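Local atomic coordinates of NAD_Gly3P_dh, NAD-dependent glycerol-3-phosphate dehydrogenase (PDB entry 5OCM), a protein that binds NADP+ and probably acts as an imine reductase, using NADPH to reduce imines to amines. Residues His163-Ser166 with Ser167-Val171; Thr241-His244 with Leu245-Glu248; Val262-Leu265 with Ala266-Leu270. One frame throughout, in Å; residues are numbered along the deposited sequence.

Overall arrangement
The three contacts show how helical turns separated in one chain can come near a shared dimer interface. They follow one another along the chain: interaction 1 opens helix 165-192, interaction 2 lies on helix 235-252 and interaction 3 on helix 257-271, the next helix. All belong to the C-terminal helical part. Interaction 1 sits beside the Rossmann-type sheet, its centre 35 Å from that of interaction 2 and 29 Å from that of interaction 3. Interactions 2 and 3, with centres 14 Å apart, touch through neighbouring helices. Each also meets the second subunit; interaction 2 holds the ligand-binding Thr241, whereas interaction 3 lies away from the site.

Interaction 1 (His163-Ser166 with Ser167-Val171); sequences HGLS and SLYDV
The Tyr169 ring stands beside Leu165, one turn earlier in the helix, and the carbonyl oxygen of Leu165 lies at its edge, near the ring plane, 3.3 Å from Tyr169 CD1. The leucine branch reaches the same ring: Leu165 CD2 comes within 4.2 Å of Tyr169 CE1. Phe204 of the second subunit meets this ring edge-to-face, while Leu134 and Leu159 of the sheet strands also touch the tyrosine. With its CG anti to the carbonyl carbon (chi1 -84°), Tyr169 keeps its ring beside its own backbone N, close to the oxygen which that N-H grips. This bond, Tyr169 N to Leu165 O, is 2.9 Å long and almost straight at 176°. At the other flat group, the His163 imidazole, the companion is the ring of Tyr114, whose carbonyl oxygen also bonds NE2.

Regular helix bonding spreads from here. Leu168 N donates to Gly164 O at 3.2 Å, and Asp170 N to Ser166 O at 2.8 Å. One residue earlier, a water replaces the direct link: it donates to His163 O at 2.7 Å and accepts from Ser167 N at 2.8 Å. Ser166 OG leaves the turn to bond Ser136 OG and Asp116 O on adjacent strands, while the side chain of Asp170, its CG anti to the backbone N (chi1 -175°), leads away from the turn and lies about 4 Å from that of the NADP+-binding Ser94.

In chemical terms, the polar groups of this first turn are met by a water, by strand carbonyls and by the Ser136 hydroxyl, which fasten it to the sheet, whereas the Tyr169 ring packs on both the sheet and the second subunit.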
loop_
_atom_site.group_PDB
_atom_site.type_symbol
_atom_site.label_atom_id
_atom_site.label_comp_id
_atom_site.label_asym_id
_atom_site.label_seq_id
_atom_site.Cartn_x
_atom_site.Cartn_y
_atom_site.Cartn_z
ATOM N N HIS A 163 -19.372 -13.828 -13.609
ATOM C CA HIS A 163 -18.852 -12.675 -14.356
ATOM C C HIS A 163 -18.600 -11.464 -13.481
ATOM O O HIS A 163 -17.706 -10.696 -13.772
ATOM C CB HIS A 163 -19.803 -12.304 -15.471
ATOM C CG HIS A 163 -19.856 -13.304 -16.587
ATOM N ND1 HIS A 163 -20.775 -14.329 -16.622
ATOM C CD2 HIS A 163 -19.115 -13.418 -17.708
ATOM C CE1 HIS A 163 -20.625 -15.017 -17.730
ATOM N NE2 HIS A 163 -19.593 -14.499 -18.397
ATOM N N GLY A 164 -19.382 -11.274 -12.406
ATOM C CA GLY A 164 -19.180 -10.166 -11.482
ATOM C C GLY A 164 -17.964 -10.197 -10.637
ATOM O O GLY A 164 -17.596 -9.186 -10.021
ATOM N N LEU A 165 -17.255 -11.315 -10.563
ATOM C CA LEU A 165 -16.077 -11.423 -9.637
ATOM C C LEU A 165 -15.003 -10.481 -10.045
ATOM O O LEU A 165 -14.329 -9.919 -9.173
ATOM C CB LEU A 165 -15.497 -12.837 -9.647
ATOM C CG LEU A 165 -16.195 -13.853 -8.743
ATOM C CD1 LEU A 165 -15.640 -15.258 -9.096
ATOM C CD2 LEU A 165 -16.030 -13.480 -7.277
ATOM N N SER A 166 -14.746 -10.324 -11.367
ATOM C CA SER A 166 -13.685 -9.469 -11.829
ATOM C C SER A 166 -13.833 -8.046 -11.289
ATOM O O SER A 166 -12.851 -7.443 -10.787
ATOM C CB SER A 166 -13.601 -9.477 -13.364
ATOM O OG SER A 166 -13.133 -10.736 -13.803
ATOM N N SER A 167 -15.055 -7.517 -11.339
ATOM C CA SER A 167 -15.348 -6.179 -10.856
ATOM C C SER A 167 -15.258 -6.032 -9.351
ATOM O O SER A 167 -14.828 -4.997 -8.820
ATOM C CB SER A 167 -16.730 -5.740 -11.389
ATOM O OG SER A 167 -16.578 -5.468 -12.785
ATOM N N LEU A 168 -15.701 -7.058 -8.633
ATOM C CA LEU A 168 -15.591 -7.051 -7.175
ATOM C C LEU A 168 -14.150 -7.019 -6.739
ATOM O O LEU A 168 -13.752 -6.166 -5.903
ATOM C CB LEU A 168 -16.274 -8.311 -6.666
ATOM C CG LEU A 168 -16.536 -8.393 -5.217
ATOM C CD1 LEU A 168 -17.487 -7.281 -4.805
ATOM C CD2 LEU A 168 -17.193 -9.739 -4.913
ATOM N N TYR A 169 -13.333 -7.907 -7.314
ATOM C CA TYR A 169 -11.882 -7.845 -7.051
ATOM C C TYR A 169 -11.279 -6.527 -7.489
ATOM O O TYR A 169 -10.490 -5.934 -6.763
ATOM C CB TYR A 169 -11.095 -8.961 -7.770
ATOM C CG TYR A 169 -11.044 -10.282 -7.032
ATOM C CD1 TYR A 169 -12.156 -11.131 -6.962
ATOM C CD2 TYR A 169 -9.843 -10.713 -6.448
ATOM C CE1 TYR A 169 -12.060 -12.361 -6.332
ATOM C CE2 TYR A 169 -9.764 -11.944 -5.821
ATOM C CZ TYR A 169 -10.856 -12.759 -5.761
ATOM O OH TYR A 169 -10.683 -13.977 -5.130
ATOM N N ASP A 170 -11.656 -6.060 -8.663
ATOM C CA ASP A 170 -11.103 -4.795 -9.205
ATOM C C ASP A 170 -11.329 -3.612 -8.254
ATOM O O ASP A 170 -10.349 -2.949 -7.886
ATOM C CB ASP A 170 -11.754 -4.538 -10.560
ATOM C CG ASP A 170 -11.224 -3.340 -11.311
ATOM O OD1 ASP A 170 -10.040 -2.958 -11.126
ATOM O OD2 ASP A 170 -11.990 -2.762 -12.112
ATOM N N VAL A 171 -12.559 -3.374 -7.842
ATOM C CA VAL A 171 -12.776 -2.187 -6.992
ATOM C C VAL A 171 -12.103 -2.342 -5.633
ATOM O O VAL A 171 -11.574 -1.353 -5.111
ATOM C CB VAL A 171 -14.272 -1.797 -6.838
ATOM C CG1 VAL A 171 -14.895 -1.547 -8.160
ATOM C CG2 VAL A 171 -15.052 -2.885 -6.100
HETATM O O HOH W 1 -16.715 -8.206 -13.451
#

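Interaction 2 (Thr241-His244 with Leu245-Glu248); sequences TVDH and LIHE. With 9RH (2,2,2-trifluoromethyl acetophenone hydrate), chain H.
Thr241, whose carbonyl oxygen is bonded by Leu245 N one turn on, is a residue of this helix that binds the trifluoroacetophenone hydrate: ligand O2 donates to Thr241 OG1 at 2.8 Å. The trifluoromethyl group rests alongside the same side chain, with F1 of the ligand 3.2 Å from Thr241 CG2. A chi1 of 46° sets OG1 between the backbone N and the carbonyl carbon while CG2 lies beside the N, and both branches thereby reach the ligand. The hydroxyl is held from behind by His238 O, so the threonine relays a hydrogen bond from the ligand to the helix backbone. Trp178 of the second subunit packs on Thr241, and the NADP+ touches it too.

Further out, the backbone gives this residue a stiff base. Ile246 N bonds Val242 O at 2.9 Å, and Glu248 N bonds His244 O at 2.8 Å. Val242 CG1 comes to 4.1 Å from Ile246 CD1, the two side chains crossing at a slant. Asp243 and Ile246 instead run side by side, with Asp243 OD1 4.1 Å from Ile246 CD1; the carboxylate of Asp243 is claimed by a salt bridge from its OD2 to Arg263 NH2 on the next helix. Although His247 ND1 lies 3.1 Å from Asp243 O, the angle is too poor for a hydrogen bond, and this oxygen is taken by His247 N instead.

Glu248 reaches out of the helix to Ser97 OG of the second subunit. A C-terminal helix lining one pocket together with the cofactor and the partner subunit fits the intertwined dimers of imine reductases and their hydroxyacid dehydrogenase relatives.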
loop_
_atom_site.group_PDB
_atom_site.type_symbol
_atom_site.label_atom_id
_atom_site.label_comp_id
_atom_site.label_asym_id
_atom_site.label_seq_id
_atom_site.Cartn_x
_atom_site.Cartn_y
_atom_site.Cartn_z
ATOM N N THR A 241 1.158 5.861 17.720
ATOM C CA THR A 241 1.897 6.343 16.520
ATOM C C THR A 241 1.014 7.114 15.557
ATOM O O THR A 241 1.521 8.006 14.885
ATOM C CB THR A 241 2.692 5.222 15.796
ATOM O OG1 THR A 241 1.868 4.047 15.638
ATOM C CG2 THR A 241 3.899 4.850 16.595
ATOM N N VAL A 242 -0.285 6.805 15.473
ATOM C CA VAL A 242 -1.171 7.614 14.659
ATOM C C VAL A 242 -1.139 9.047 15.186
ATOM O O VAL A 242 -1.076 10.025 14.397
ATOM C CB VAL A 242 -2.615 7.103 14.615
ATOM C CG1 VAL A 242 -3.486 8.039 13.794
ATOM C CG2 VAL A 242 -2.655 5.663 14.034
ATOM N N ASP A 243 -1.162 9.191 16.515
ATOM C CA ASP A 243 -1.054 10.544 17.092
ATOM C C ASP A 243 0.260 11.229 16.774
ATOM O O ASP A 243 0.256 12.456 16.563
ATOM C CB ASP A 243 -1.298 10.514 18.601
ATOM C CG ASP A 243 -2.782 10.355 18.920
ATOM O OD1 ASP A 243 -3.688 10.491 18.017
ATOM O OD2 ASP A 243 -3.088 10.229 20.110
ATOM N N HIS A 244 1.358 10.502 16.765
ATOM C CA HIS A 244 2.632 11.111 16.378
ATOM C C HIS A 244 2.525 11.666 14.946
ATOM O O HIS A 244 3.018 12.759 14.664
ATOM C CB HIS A 244 3.806 10.132 16.475
ATOM C CG HIS A 244 4.030 9.616 17.849
ATOM N ND1 HIS A 244 4.508 8.354 18.118
ATOM C CD2 HIS A 244 3.837 10.208 19.047
ATOM C CE1 HIS A 244 4.593 8.192 19.435
ATOM N NE2 HIS A 244 4.205 9.306 20.015
ATOM N N LEU A 245 1.906 10.884 14.040
ATOM C CA LEU A 245 1.753 11.358 12.652
ATOM C C LEU A 245 0.883 12.610 12.578
ATOM O O LEU A 245 1.219 13.546 11.872
ATOM C CB LEU A 245 1.201 10.232 11.746
ATOM C CG LEU A 245 0.862 10.615 10.308
ATOM C CD1 LEU A 245 2.055 11.235 9.588
ATOM C CD2 LEU A 245 0.350 9.378 9.589
ATOM N N ILE A 246 -0.214 12.630 13.329
ATOM C CA ILE A 246 -1.072 13.820 13.376
ATOM C C ILE A 246 -0.280 15.014 13.899
ATOM O O ILE A 246 -0.293 16.087 13.266
ATOM C CB ILE A 246 -2.325 13.564 14.227
ATOM C CG1 ILE A 246 -3.221 12.570 13.471
ATOM C CG2 ILE A 246 -3.077 14.880 14.438
ATOM C CD1 ILE A 246 -4.387 12.022 14.276
ATOM N N HIS A 247 0.430 14.838 14.997
ATOM C CA HIS A 247 1.193 15.951 15.609
ATOM C C HIS A 247 2.302 16.446 14.702
ATOM O O HIS A 247 2.509 17.678 14.573
ATOM C CB HIS A 247 1.678 15.591 17.025
ATOM C CG HIS A 247 0.502 15.545 17.984
ATOM N ND1 HIS A 247 0.178 14.526 18.899
ATOM C CD2 HIS A 247 -0.413 16.538 18.193
ATOM C CE1 HIS A 247 -0.985 14.825 19.453
ATOM N NE2 HIS A 247 -1.315 16.072 19.133
ATOM N N GLU A 248 3.018 15.514 14.098
ATOM C CA GLU A 248 4.060 15.880 13.140
ATOM C C GLU A 248 3.497 16.644 11.939
ATOM O O GLU A 248 4.084 17.667 11.500
ATOM C CB GLU A 248 4.842 14.618 12.693
ATOM C CG GLU A 248 6.171 14.941 12.016
ATOM C CD GLU A 248 7.240 15.432 13.052
ATOM O OE1 GLU A 248 7.254 14.965 14.195
ATOM O OE2 GLU A 248 8.041 16.360 12.688
HETATM O O1 9RH H . 1.930 0.138 15.541
HETATM C C1 9RH H . 3.166 0.656 14.997
HETATM O O2 9RH H . 2.998 1.846 14.267
HETATM C C2 9RH H . 3.869 -0.365 14.106
HETATM C C3 9RH H . 3.322 -1.622 13.935
HETATM C C4 9RH H . 3.880 -2.513 13.027
HETATM C C5 9RH H . 5.002 -2.167 12.313
HETATM C C6 9RH H . 5.575 -0.919 12.499
HETATM C C7 9RH H . 4.999 -0.019 13.387
HETATM C C8 9RH H . 4.015 0.927 16.204
HETATM F F1 9RH H . 3.358 1.735 17.053
HETATM F F2 9RH H . 5.215 1.477 15.870
HETATM F F3 9RH H . 4.238 -0.240 16.785
#

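Interaction 3 (Val262-Leu265 with Ala266-Leu270); sequences VRTL and ADRAL
Arg263 and Asp267, four residues apart, are modelled as an ion pair, with Arg263 NH1 2.6 Å from Asp267 OD1 and an N-H...O angle of 123°; both values, and the salt bridge itself, are less sure, since NH1 lies too close to another atom of the model. As placed, the aspartate oxygen sits at the edge of the guanidinium, near its plane, but the two flat groups are turned 56° apart and the hydrogen bond is weak. The arginine chain bends at chi2 (38°), which lets its end come back toward the aspartate.

Among backbone bonds, Ala266 N to Val262 O (3.0 Å) and Asp267 N to Arg263 O (2.8 Å) are regular alpha-helical links. The next donor is less decided: Arg268 N makes two weak bonds, to Thr264 O and Leu265 O, a local shift from i+4 toward i+3 pairing within helix 257-271 of the C-terminal helical part.

Methyl groups pack against the Arg268 guanidinium in van der Waals contact. Leu265 CD2 lies over one face of it, 3.9 Å from Arg268 NH2, while Thr264 CG2 runs alongside the same chain, 3.9 Å from Arg268 NH1. These guanidinium nitrogens have partners beyond the turn, NH1 with Glu257 of the second subunit and NH2 with Ser290. Leu265 also packs on Phe286, and on Leu258 of the second subunit.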
loop_
_atom_site.group_PDB
_atom_site.type_symbol
_atom_site.label_atom_id
_atom_site.label_comp_id
_atom_site.label_asym_id
_atom_site.label_seq_id
_atom_site.Cartn_x
_atom_site.Cartn_y
_atom_site.Cartn_z
ATOM N N VAL A 262 -7.902 7.662 10.028
ATOM C CA VAL A 262 -7.268 6.456 10.616
ATOM C C VAL A 262 -7.576 6.429 12.126
ATOM O O VAL A 262 -7.980 5.377 12.669
ATOM C CB VAL A 262 -5.750 6.421 10.343
ATOM C CG1 VAL A 262 -5.046 5.323 11.139
ATOM C CG2 VAL A 262 -5.480 6.292 8.825
ATOM N N ARG A 263 -7.387 7.567 12.785
ATOM C CA ARG A 263 -7.637 7.676 14.243
ATOM C C ARG A 263 -9.116 7.471 14.578
ATOM O O ARG A 263 -9.438 6.713 15.500
ATOM C CB ARG A 263 -7.120 9.057 14.726
ATOM C CG ARG A 263 -7.106 9.385 16.174
ATOM C CD ARG A 263 -6.743 8.312 17.126
ATOM N NE ARG A 263 -6.097 8.946 18.343
ATOM C CZ ARG A 263 -6.244 8.499 19.612
ATOM N NH1 ARG A 263 -6.994 7.428 19.888
ATOM N NH2 ARG A 263 -5.530 9.061 20.553
ATOM N N THR A 264 -10.004 8.073 13.802
ATOM C CA THR A 264 -11.448 7.922 13.998
ATOM C C THR A 264 -11.857 6.468 13.924
ATOM O O THR A 264 -12.654 5.982 14.744
ATOM C CB THR A 264 -12.209 8.753 12.947
ATOM O OG1 THR A 264 -11.943 10.127 13.242
ATOM C CG2 THR A 264 -13.691 8.488 12.915
ATOM N N LEU A 265 -11.364 5.766 12.915
ATOM C CA LEU A 265 -11.757 4.369 12.741
ATOM C C LEU A 265 -11.176 3.537 13.869
ATOM O O LEU A 265 -11.899 2.673 14.423
ATOM C CB LEU A 265 -11.280 3.856 11.378
ATOM C CG LEU A 265 -12.017 4.378 10.156
ATOM C CD1 LEU A 265 -11.223 4.137 8.851
ATOM C CD2 LEU A 265 -13.392 3.776 9.975
ATOM N N ALA A 266 -9.907 3.753 14.220
ATOM C CA ALA A 266 -9.314 3.016 15.296
ATOM C C ALA A 266 -10.030 3.297 16.671
ATOM O O ALA A 266 -10.175 2.412 17.504
ATOM C CB ALA A 266 -7.845 3.300 15.406
ATOM N N ASP A 267 -10.474 4.516 16.868
ATOM C CA ASP A 267 -11.227 4.892 18.085
ATOM C C ASP A 267 -12.513 4.102 18.250
ATOM O O ASP A 267 -12.918 3.863 19.387
ATOM C CB ASP A 267 -11.582 6.408 18.087
ATOM C CG ASP A 267 -10.431 7.271 18.477
ATOM O OD1 ASP A 267 -9.407 6.777 19.031
ATOM O OD2 ASP A 267 -10.569 8.472 18.203
ATOM N N ARG A 268 -13.125 3.654 17.161
ATOM C CA ARG A 268 -14.277 2.781 17.245
ATOM C C ARG A 268 -13.903 1.414 17.816
ATOM O O ARG A 268 -14.659 0.850 18.636
ATOM C CB ARG A 268 -14.982 2.621 15.920
ATOM C CG ARG A 268 -15.511 3.936 15.394
ATOM C CD ARG A 268 -16.146 3.804 14.068
ATOM N NE ARG A 268 -16.355 5.132 13.496
ATOM C CZ ARG A 268 -16.738 5.361 12.253
ATOM N NH1 ARG A 268 -16.900 6.616 11.835
ATOM N NH2 ARG A 268 -16.942 4.350 11.389
ATOM N N ALA A 269 -12.727 0.902 17.450
ATOM C CA ALA A 269 -12.263 -0.349 18.014
ATOM C C ALA A 269 -11.956 -0.149 19.504
ATOM O O ALA A 269 -12.249 -0.990 20.333
ATOM C CB ALA A 269 -11.019 -0.835 17.284
ATOM N N LEU A 270 -11.326 0.968 19.814
ATOM C CA LEU A 270 -11.009 1.283 21.215
ATOM C C LEU A 270 -12.268 1.387 22.080
ATOM O O LEU A 270 -12.287 0.857 23.183
ATOM C CB LEU A 270 -10.220 2.594 21.316
ATOM C CG LEU A 270 -8.841 2.544 20.683
ATOM C CD1 LEU A 270 -8.189 3.902 20.891
ATOM C CD2 LEU A 270 -8.005 1.471 21.209
#